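PDB 5YDA: PKS from Streptomyces sp. CNQ431, which probably loads acyl extender units onto the acyl carrier protein of the splenocin polyketide synthase, the piece described being its broadly selective acyltransferase domain. Local coordinates for residues P110-G118 against V191-G202; R367-D377 against E390-H400. All coordinates share one frame; numbering follows the deposited sequence.

Interaction 1: P110-G118 against V191-G202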
loop_
_atom_site.group_PDB
_atom_site.type_symbol
_atom_site.label_atom_id
_atom_site.label_comp_id
_atom_site.label_asym_id
_atom_site.label_seq_id
_atom_site.Cartn_x
_atom_site.Cartn_y
_atom_site.Cartn_z
ATOM N N PRO A 110 1.758 13.915 13.819
ATOM C CA PRO A 110 0.985 13.717 12.588
ATOM C C PRO A 110 0.091 12.490 12.681
ATOM O O PRO A 110 0.414 11.511 13.355
ATOM C CB PRO A 110 2.069 13.522 11.518
ATOM C CG PRO A 110 3.239 12.992 12.268
ATOM C CD PRO A 110 3.203 13.722 13.595
ATOM N N LYS A 111 -1.053 12.559 12.009
ATOM C CA LYS A 111 -1.845 11.361 11.783
ATOM C C LYS A 111 -1.205 10.506 10.683
ATOM O O LYS A 111 -0.424 10.991 9.858
ATOM C CB LYS A 111 -3.276 11.725 11.390
ATOM C CG LYS A 111 -3.999 12.593 12.401
ATOM C CD LYS A 111 -4.357 11.800 13.640
ATOM C CE LYS A 111 -4.993 12.687 14.690
ATOM N NZ LYS A 111 -4.540 12.318 16.058
ATOM N N VAL A 112 -1.553 9.220 10.672
ATOM C CA VAL A 112 -0.999 8.264 9.720
ATOM C C VAL A 112 -2.145 7.551 9.008
ATOM O O VAL A 112 -3.086 7.078 9.657
ATOM C CB VAL A 112 -0.083 7.242 10.426
ATOM C CG1 VAL A 112 0.413 6.155 9.446
ATOM C CG2 VAL A 112 1.079 7.957 11.107
ATOM N N ALA A 113 -2.052 7.438 7.682
ATOM C CA ALA A 113 -3.014 6.668 6.902
ATOM C C ALA A 113 -2.297 5.580 6.109
ATOM O O ALA A 113 -1.204 5.803 5.583
ATOM C CB ALA A 113 -3.809 7.577 5.954
ATOM N N PHE A 114 -2.908 4.399 6.030
ATOM C CA PHE A 114 -2.415 3.316 5.189
ATOM C C PHE A 114 -3.196 3.315 3.882
ATOM O O PHE A 114 -4.436 3.376 3.898
ATOM C CB PHE A 114 -2.566 1.948 5.868
ATOM C CG PHE A 114 -1.565 1.673 6.952
ATOM C CD1 PHE A 114 -0.570 2.589 7.263
ATOM C CD2 PHE A 114 -1.625 0.482 7.673
ATOM C CE1 PHE A 114 0.349 2.319 8.276
ATOM C CE2 PHE A 114 -0.717 0.214 8.670
ATOM C CZ PHE A 114 0.274 1.133 8.971
ATOM N N LEU A 115 -2.477 3.225 2.759
ATOM C CA LEU A 115 -3.080 3.122 1.430
ATOM C C LEU A 115 -2.812 1.720 0.880
ATOM O O LEU A 115 -1.651 1.313 0.750
ATOM C CB LEU A 115 -2.519 4.190 0.484
ATOM C CG LEU A 115 -3.060 5.641 0.566
ATOM C CD1 LEU A 115 -3.130 6.181 1.998
ATOM C CD2 LEU A 115 -2.229 6.598 -0.302
ATOM N N LEU A 116 -3.882 1.000 0.531
ATOM C CA LEU A 116 -3.806 -0.419 0.181
ATOM C C LEU A 116 -4.115 -0.631 -1.296
ATOM O O LEU A 116 -5.280 -0.484 -1.698
ATOM C CB LEU A 116 -4.784 -1.226 1.035
ATOM C CG LEU A 116 -4.613 -1.461 2.544
ATOM C CD1 LEU A 116 -3.205 -1.970 2.939
ATOM C CD2 LEU A 116 -5.040 -0.275 3.359
ATOM N N PRO A 117 -3.141 -0.992 -2.133
ATOM C CA PRO A 117 -3.399 -1.078 -3.578
ATOM C C PRO A 117 -4.288 -2.251 -3.953
ATOM O O PRO A 117 -4.495 -3.199 -3.190
ATOM C CB PRO A 117 -1.999 -1.223 -4.198
ATOM C CG PRO A 117 -1.054 -1.378 -3.070
ATOM C CD PRO A 117 -1.708 -0.882 -1.824
ATOM N N GLY A 118 -4.795 -2.189 -5.178
ATOM C CA GLY A 118 -5.753 -3.181 -5.618
ATOM C C GLY A 118 -4.629 -3.644 -6.519
ATOM O O GLY A 118 -3.543 -3.059 -6.500
ATOM N N VAL A 191 3.690 1.636 14.408
ATOM C CA VAL A 191 3.088 2.531 13.419
ATOM C C VAL A 191 1.671 2.012 13.201
ATOM O O VAL A 191 1.417 1.133 12.365
ATOM C CB VAL A 191 3.896 2.595 12.125
ATOM C CG1 VAL A 191 3.214 3.517 11.118
ATOM C CG2 VAL A 191 5.299 3.086 12.409
ATOM N N ARG A 192 0.746 2.551 13.973
ATOM C CA ARG A 192 -0.643 2.148 13.843
ATOM C C ARG A 192 -1.407 3.211 13.084
ATOM O O ARG A 192 -1.273 4.408 13.378
ATOM C CB ARG A 192 -1.278 1.911 15.213
ATOM C CG ARG A 192 -0.648 0.725 15.942
ATOM C CD ARG A 192 -1.483 0.154 17.099
ATOM N NE ARG A 192 -1.075 -1.232 17.359
ATOM C CZ ARG A 192 0.021 -1.588 18.036
ATOM N NH1 ARG A 192 0.820 -0.660 18.558
ATOM N NH2 ARG A 192 0.321 -2.876 18.201
ATOM N N PRO A 193 -2.179 2.832 12.082
ATOM C CA PRO A 193 -2.809 3.843 11.239
ATOM C C PRO A 193 -4.003 4.466 11.943
ATOM O O PRO A 193 -4.779 3.783 12.617
ATOM C CB PRO A 193 -3.226 3.047 9.998
ATOM C CG PRO A 193 -3.473 1.647 10.538
ATOM C CD PRO A 193 -2.468 1.456 11.636
ATOM N N ASP A 194 -4.148 5.780 11.772
ATOM C CA ASP A 194 -5.354 6.472 12.203
ATOM C C ASP A 194 -6.476 6.366 11.184
ATOM O O ASP A 194 -7.640 6.607 11.533
ATOM C CB ASP A 194 -5.037 7.939 12.485
ATOM C CG ASP A 194 -3.891 8.081 13.452
ATOM O OD1 ASP A 194 -4.105 7.756 14.649
ATOM O OD2 ASP A 194 -2.770 8.446 13.013
ATOM N N ALA A 195 -6.157 5.995 9.945
ATOM C CA ALA A 195 -7.175 5.836 8.920
ATOM C C ALA A 195 -6.638 4.907 7.839
ATOM O O ALA A 195 -5.425 4.717 7.697
ATOM C CB ALA A 195 -7.601 7.193 8.342
ATOM N N LEU A 196 -7.559 4.338 7.075
ATOM C CA LEU A 196 -7.239 3.386 6.028
ATOM C C LEU A 196 -8.018 3.736 4.772
ATOM O O LEU A 196 -9.164 4.198 4.835
ATOM C CB LEU A 196 -7.587 1.948 6.446
ATOM C CG LEU A 196 -6.976 1.476 7.769
ATOM C CD1 LEU A 196 -7.865 0.428 8.428
ATOM C CD2 LEU A 196 -5.594 0.905 7.507
ATOM N N ILE A 197 -7.400 3.492 3.627
ATOM C CA ILE A 197 -8.119 3.509 2.361
ATOM C C ILE A 197 -7.508 2.444 1.461
ATOM O O ILE A 197 -6.286 2.259 1.425
ATOM C CB ILE A 197 -8.103 4.914 1.707
ATOM C CG1 ILE A 197 -9.055 4.961 0.503
ATOM C CG2 ILE A 197 -6.698 5.309 1.267
ATOM C CD1 ILE A 197 -9.171 6.375 -0.141
ATOM N N GLY A 198 -8.365 1.701 0.763
ATOM C CA GLY A 198 -7.926 0.704 -0.181
ATOM C C GLY A 198 -8.509 0.998 -1.552
ATOM O O GLY A 198 -9.380 1.857 -1.713
ATOM N N HIS A 199 -8.022 0.261 -2.543
ATOM C CA HIS A 199 -8.514 0.369 -3.910
ATOM C C HIS A 199 -9.048 -1.002 -4.296
ATOM O O HIS A 199 -8.262 -1.928 -4.515
ATOM C CB HIS A 199 -7.410 0.829 -4.868
ATOM C CG HIS A 199 -7.928 1.285 -6.196
ATOM N ND1 HIS A 199 -8.509 0.420 -7.101
ATOM C CD2 HIS A 199 -7.971 2.518 -6.767
ATOM C CE1 HIS A 199 -8.876 1.100 -8.176
ATOM N NE2 HIS A 199 -8.573 2.374 -7.993
ATOM N N SER A 200 -10.382 -1.135 -4.345
ATOM C CA SER A 200 -11.042 -2.370 -4.739
ATOM C C SER A 200 -10.608 -3.510 -3.825
ATOM O O SER A 200 -10.978 -3.542 -2.650
ATOM C CB SER A 200 -10.740 -2.697 -6.208
ATOM O OG SER A 200 -11.716 -3.574 -6.763
ATOM N N LEU A 201 -9.802 -4.431 -4.349
ATOM C CA LEU A 201 -9.247 -5.496 -3.512
ATOM C C LEU A 201 -8.669 -4.937 -2.209
ATOM O O LEU A 201 -8.875 -5.506 -1.129
ATOM C CB LEU A 201 -8.200 -6.264 -4.323
ATOM C CG LEU A 201 -7.523 -7.573 -3.903
ATOM C CD1 LEU A 201 -6.279 -7.332 -3.092
ATOM C CD2 LEU A 201 -8.491 -8.382 -3.106
ATOM N N GLY A 202 -7.989 -3.790 -2.282
ATOM C CA GLY A 202 -7.387 -3.202 -1.102
ATOM C C GLY A 202 -8.380 -2.773 -0.041
ATOM O O GLY A 202 -7.996 -2.620 1.129
#
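F114 lays one ring face on P193, whose CB stands 3.7 Å from the ring centroid, almost on the normal, while P193 CG lies by CD2 and CE2, and CD by CE2 and CZ. L196 CD2 closes in on F114 CB at 3.6 Å. On the other sheet face the CG2 branch of I197 meets L115 CG and CD1; CG1, anti to the backbone N (chi1 -171°), leads away from strand 112-116, and the I197 side chain touches F355. Five backbone bonds from A195, I197, H199, F114 and L116 join the parallel strands 112-116 and 195-198, their axes approaching to 4.7 Å. At their start D194 grips V112 twice: OD2 takes V112 N at 2.7 Å through its anti lone pair, and D194 N gives to V112 O, which also accepts A195 N. Beyond L116, G198-G202 turns sharply; G202 CA makes a nearly straight (171°) CA-H...O contact with L116 O at 3.5 Å. S200, at phi +58°, is held by N328 through its backbone N, and its OG bonds H298 and R225. Central parallel strand, strained turn and following helix match the GxSxG nucleophile elbow of acyltransferases, with S200 the probable nucleophile.

Interaction 2: R367-D377 against E390-H400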
loop_
_atom_site.group_PDB
_atom_site.type_symbol
_atom_site.label_atom_id
_atom_site.label_comp_id
_atom_site.label_asym_id
_atom_site.label_seq_id
_atom_site.Cartn_x
_atom_site.Cartn_y
_atom_site.Cartn_z
ATOM N N ARG A 367 -5.261 15.343 7.274
ATOM C CA ARG A 367 -3.999 15.715 6.638
ATOM C C ARG A 367 -2.871 14.765 7.047
ATOM O O ARG A 367 -1.780 15.210 7.428
ATOM C CB ARG A 367 -3.658 17.172 6.954
ATOM C CG ARG A 367 -4.504 18.134 6.100
ATOM C CD ARG A 367 -4.279 19.602 6.408
ATOM N NE ARG A 367 -2.864 19.916 6.549
ATOM C CZ ARG A 367 -2.104 20.427 5.580
ATOM N NH1 ARG A 367 -2.620 20.688 4.380
ATOM N NH2 ARG A 367 -0.822 20.678 5.816
ATOM N N PRO A 368 -3.076 13.454 6.939
ATOM C CA PRO A 368 -2.112 12.508 7.502
ATOM C C PRO A 368 -0.952 12.231 6.555
ATOM O O PRO A 368 -1.012 12.498 5.354
ATOM C CB PRO A 368 -2.959 11.255 7.713
ATOM C CG PRO A 368 -3.913 11.294 6.549
ATOM C CD PRO A 368 -4.154 12.755 6.215
ATOM N N VAL A 369 0.134 11.711 7.142
ATOM C CA VAL A 369 1.155 11.032 6.358
ATOM C C VAL A 369 0.501 9.881 5.600
ATOM O O VAL A 369 -0.265 9.091 6.168
ATOM C CB VAL A 369 2.289 10.541 7.276
ATOM C CG1 VAL A 369 3.381 9.838 6.463
ATOM C CG2 VAL A 369 2.891 11.697 8.099
ATOM N N LEU A 370 0.782 9.788 4.307
ATOM C CA LEU A 370 0.197 8.753 3.459
ATOM C C LEU A 370 1.212 7.624 3.264
ATOM O O LEU A 370 2.277 7.831 2.665
ATOM C CB LEU A 370 -0.234 9.337 2.116
ATOM C CG LEU A 370 -1.180 10.526 2.191
ATOM C CD1 LEU A 370 -1.619 10.928 0.795
ATOM C CD2 LEU A 370 -2.380 10.184 3.053
ATOM N N VAL A 371 0.882 6.439 3.766
ATOM C CA VAL A 371 1.795 5.305 3.784
ATOM C C VAL A 371 1.186 4.236 2.898
ATOM O O VAL A 371 0.143 3.653 3.236
ATOM C CB VAL A 371 2.041 4.772 5.204
ATOM C CG1 VAL A 371 3.074 3.654 5.186
ATOM C CG2 VAL A 371 2.481 5.894 6.128
ATOM N N GLU A 372 1.809 4.006 1.748
ATOM C CA GLU A 372 1.351 2.961 0.845
ATOM C C GLU A 372 1.847 1.616 1.366
ATOM O O GLU A 372 3.033 1.467 1.682
ATOM C CB GLU A 372 1.861 3.218 -0.575
ATOM C CG GLU A 372 1.337 2.240 -1.591
ATOM C CD GLU A 372 1.201 2.825 -2.998
ATOM O OE1 GLU A 372 1.692 3.957 -3.260
ATOM O OE2 GLU A 372 0.617 2.126 -3.852
ATOM N N ILE A 373 0.937 0.650 1.465
ATOM C CA ILE A 373 1.193 -0.667 2.042
ATOM C C ILE A 373 1.089 -1.676 0.913
ATOM O O ILE A 373 -0.014 -2.060 0.513
ATOM C CB ILE A 373 0.191 -1.007 3.153
ATOM C CG1 ILE A 373 0.220 0.058 4.243
ATOM C CG2 ILE A 373 0.416 -2.435 3.706
ATOM C CD1 ILE A 373 1.567 0.231 4.833
ATOM N N GLY A 374 2.217 -2.161 0.437
ATOM C CA GLY A 374 2.224 -3.091 -0.668
ATOM C C GLY A 374 3.263 -2.668 -1.679
ATOM O O GLY A 374 3.881 -1.602 -1.548
ATOM N N PRO A 375 3.480 -3.484 -2.708
ATOM C CA PRO A 375 4.565 -3.194 -3.665
ATOM C C PRO A 375 4.244 -1.983 -4.527
ATOM O O PRO A 375 3.161 -1.888 -5.110
ATOM C CB PRO A 375 4.651 -4.474 -4.513
ATOM C CG PRO A 375 3.283 -5.046 -4.467
ATOM C CD PRO A 375 2.760 -4.722 -3.052
ATOM N N GLY A 376 5.200 -1.066 -4.611
ATOM C CA GLY A 376 5.151 0.024 -5.564
ATOM C C GLY A 376 4.667 1.336 -4.969
ATOM O O GLY A 376 4.593 1.542 -3.750
ATOM N N ASP A 377 4.319 2.247 -5.879
ATOM C CA ASP A 377 3.904 3.590 -5.513
ATOM C C ASP A 377 2.706 4.028 -6.341
ATOM O O ASP A 377 2.525 5.224 -6.596
ATOM C CB ASP A 377 5.053 4.586 -5.693
ATOM C CG ASP A 377 5.510 4.701 -7.154
ATOM O OD1 ASP A 377 4.982 3.972 -8.034
ATOM O OD2 ASP A 377 6.407 5.517 -7.422
ATOM N N GLU A 390 -1.231 20.524 -1.721
ATOM C CA GLU A 390 -1.394 20.547 -0.280
ATOM C C GLU A 390 -0.121 20.097 0.434
ATOM O O GLU A 390 -0.094 20.060 1.666
ATOM C CB GLU A 390 -2.562 19.644 0.110
ATOM C CG GLU A 390 -3.867 20.033 -0.572
ATOM C CD GLU A 390 -4.462 21.309 -0.004
ATOM O OE1 GLU A 390 -4.554 21.425 1.240
ATOM O OE2 GLU A 390 -4.830 22.197 -0.806
ATOM N N GLY A 391 0.909 19.720 -0.320
ATOM C CA GLY A 391 2.111 19.148 0.240
ATOM C C GLY A 391 1.929 17.900 1.103
ATOM O O GLY A 391 2.390 17.874 2.241
ATOM N N PRO A 392 1.306 16.836 0.587
ATOM C CA PRO A 392 1.230 15.605 1.384
ATOM C C PRO A 392 2.622 15.013 1.569
ATOM O O PRO A 392 3.491 15.144 0.706
ATOM C CB PRO A 392 0.342 14.687 0.539
ATOM C CG PRO A 392 0.710 15.058 -0.838
ATOM C CD PRO A 392 0.895 16.584 -0.805
ATOM N N VAL A 393 2.845 14.409 2.729
ATOM C CA VAL A 393 4.021 13.578 2.949
ATOM C C VAL A 393 3.618 12.146 2.649
ATOM O O VAL A 393 2.621 11.647 3.185
ATOM C CB VAL A 393 4.556 13.712 4.381
ATOM C CG1 VAL A 393 5.802 12.836 4.575
ATOM C CG2 VAL A 393 4.868 15.155 4.696
ATOM N N THR A 394 4.358 11.497 1.758
ATOM C CA THR A 394 4.042 10.139 1.362
ATOM C C THR A 394 5.240 9.266 1.675
ATOM O O THR A 394 6.389 9.726 1.678
ATOM C CB THR A 394 3.663 10.020 -0.142
ATOM O OG1 THR A 394 4.786 10.343 -0.972
ATOM C CG2 THR A 394 2.499 10.947 -0.478
ATOM N N VAL A 395 4.947 8.015 1.994
ATOM C CA VAL A 395 5.958 7.048 2.382
ATOM C C VAL A 395 5.671 5.772 1.629
ATOM O O VAL A 395 4.526 5.307 1.585
ATOM C CB VAL A 395 5.965 6.767 3.893
ATOM C CG1 VAL A 395 6.914 5.597 4.199
ATOM C CG2 VAL A 395 6.340 8.017 4.670
ATOM N N THR A 396 6.702 5.211 1.051
ATOM C CA THR A 396 6.590 3.994 0.288
ATOM C C THR A 396 7.265 2.874 1.070
ATOM O O THR A 396 8.199 3.099 1.841
ATOM C CB THR A 396 7.183 4.231 -1.107
ATOM O OG1 THR A 396 6.153 4.011 -2.071
ATOM C CG2 THR A 396 8.368 3.375 -1.384
ATOM N N THR A 397 6.782 1.666 0.871
ATOM C CA THR A 397 6.997 0.617 1.845
ATOM C C THR A 397 7.502 -0.693 1.235
ATOM O O THR A 397 8.122 -1.494 1.949
ATOM C CB THR A 397 5.673 0.442 2.620
ATOM O OG1 THR A 397 5.844 0.708 4.013
ATOM C CG2 THR A 397 4.999 -0.831 2.373
ATOM N N MET A 398 7.349 -0.897 -0.065
ATOM C CA MET A 398 7.840 -2.111 -0.697
ATOM C C MET A 398 8.186 -1.797 -2.153
ATOM O O MET A 398 7.441 -1.083 -2.846
ATOM C CB MET A 398 6.790 -3.241 -0.569
ATOM C CG MET A 398 7.068 -4.505 -1.369
ATOM S SD MET A 398 5.961 -5.889 -0.913
ATOM C CE MET A 398 6.638 -6.304 0.694
ATOM N N ARG A 399 9.310 -2.345 -2.608
ATOM C CA ARG A 399 9.863 -2.019 -3.918
ATOM C C ARG A 399 9.001 -2.585 -5.045
ATOM O O ARG A 399 8.235 -3.537 -4.864
ATOM C CB ARG A 399 11.275 -2.590 -4.048
ATOM C CG ARG A 399 11.255 -4.118 -4.085
ATOM C CD ARG A 399 12.633 -4.733 -4.047
ATOM N NE ARG A 399 12.564 -6.185 -3.948
ATOM C CZ ARG A 399 12.381 -7.000 -4.988
ATOM N NH1 ARG A 399 12.248 -6.512 -6.214
ATOM N NH2 ARG A 399 12.328 -8.310 -4.804
ATOM N N HIS A 400 9.167 -2.000 -6.236
ATOM C CA HIS A 400 8.627 -2.538 -7.479
ATOM C C HIS A 400 9.352 -3.823 -7.868
ATOM O O HIS A 400 10.468 -4.089 -7.420
ATOM C CB HIS A 400 8.765 -1.529 -8.629
ATOM C CG HIS A 400 7.706 -0.471 -8.640
ATOM N ND1 HIS A 400 7.951 0.830 -8.254
ATOM C CD2 HIS A 400 6.398 -0.520 -9.000
ATOM C CE1 HIS A 400 6.842 1.540 -8.382
ATOM N NE2 HIS A 400 5.884 0.744 -8.828
HETATM O O HOH W 1 0.838 14.364 4.775
HETATM O O HOH W 2 5.022 0.578 -1.151
HETATM O O HOH W 3 3.523 1.449 -9.323
#
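V369 and V395 meet through their CG1 and CG2 methyls, 3.9 Å apart, in the tight half of this contact. L370 N donates almost straight (178°) to V393 O, V395 N returns a bond to L370 O at 2.8 Å, and E372 N reaches V395 O, in parallel pairing. L370 CD1 leans on P392 CB. Past E372 the backbones part and T397 turns toward the other segment, its CB 3.0 Å from E372 O, a tight spot; its buried OG1 has no partner in the model. Water 2 accepts from T397 N and sits beside G374 O and G376 O, and G376 N rejoins M398 O at 2.9 Å. M398 CG, anti to its backbone N (chi1 171°), lies alongside P375.

Both ends are looser. At one, R367 NH1 and E390 OE1 form a long salt bridge of 3.8 Å with their planes nearly perpendicular, and water 1 links P368 O to V393 N. At the other, exposed H400 rests a ring face over G376 CA, 3.6 Å from the centroid, while D377 OD1 lies at its edge and water 3 joins that oxygen to H400 NE2. The two segments frame the beta-alpha-beta unit around helix 378-387, with strand 394-395 at the sheet edge; L370 packs on A383 of that helix and on L362 of helix 355-366, whereas T397 and M398 touch L182 of helix 169-188.

How the interactions relate
Interactions 1 and 2 are neighbouring parts of one sheet, their centres about 9 Å apart. Strand 112-116 is the shared strand: one edge pairs with 195-198 and the other with 369-372, which carries 394-395 on its far side. The seam between the contacts is probably hydrogen-bonded, with L115 N 2.7 Å from V371 O and L115 O 2.8 Å from I373 N. Where it ends, P117 CD packs 3.1 Å from I373 O. Interaction 1 holds the probable active-site turn with S200, whereas interaction 2 extends the sheet on the side away from 195-198. Helix 355-366 touches side chains of both contacts; helix 169-188 touches F114 and L116 of interaction 1 and loop residues after the strands of interaction 2.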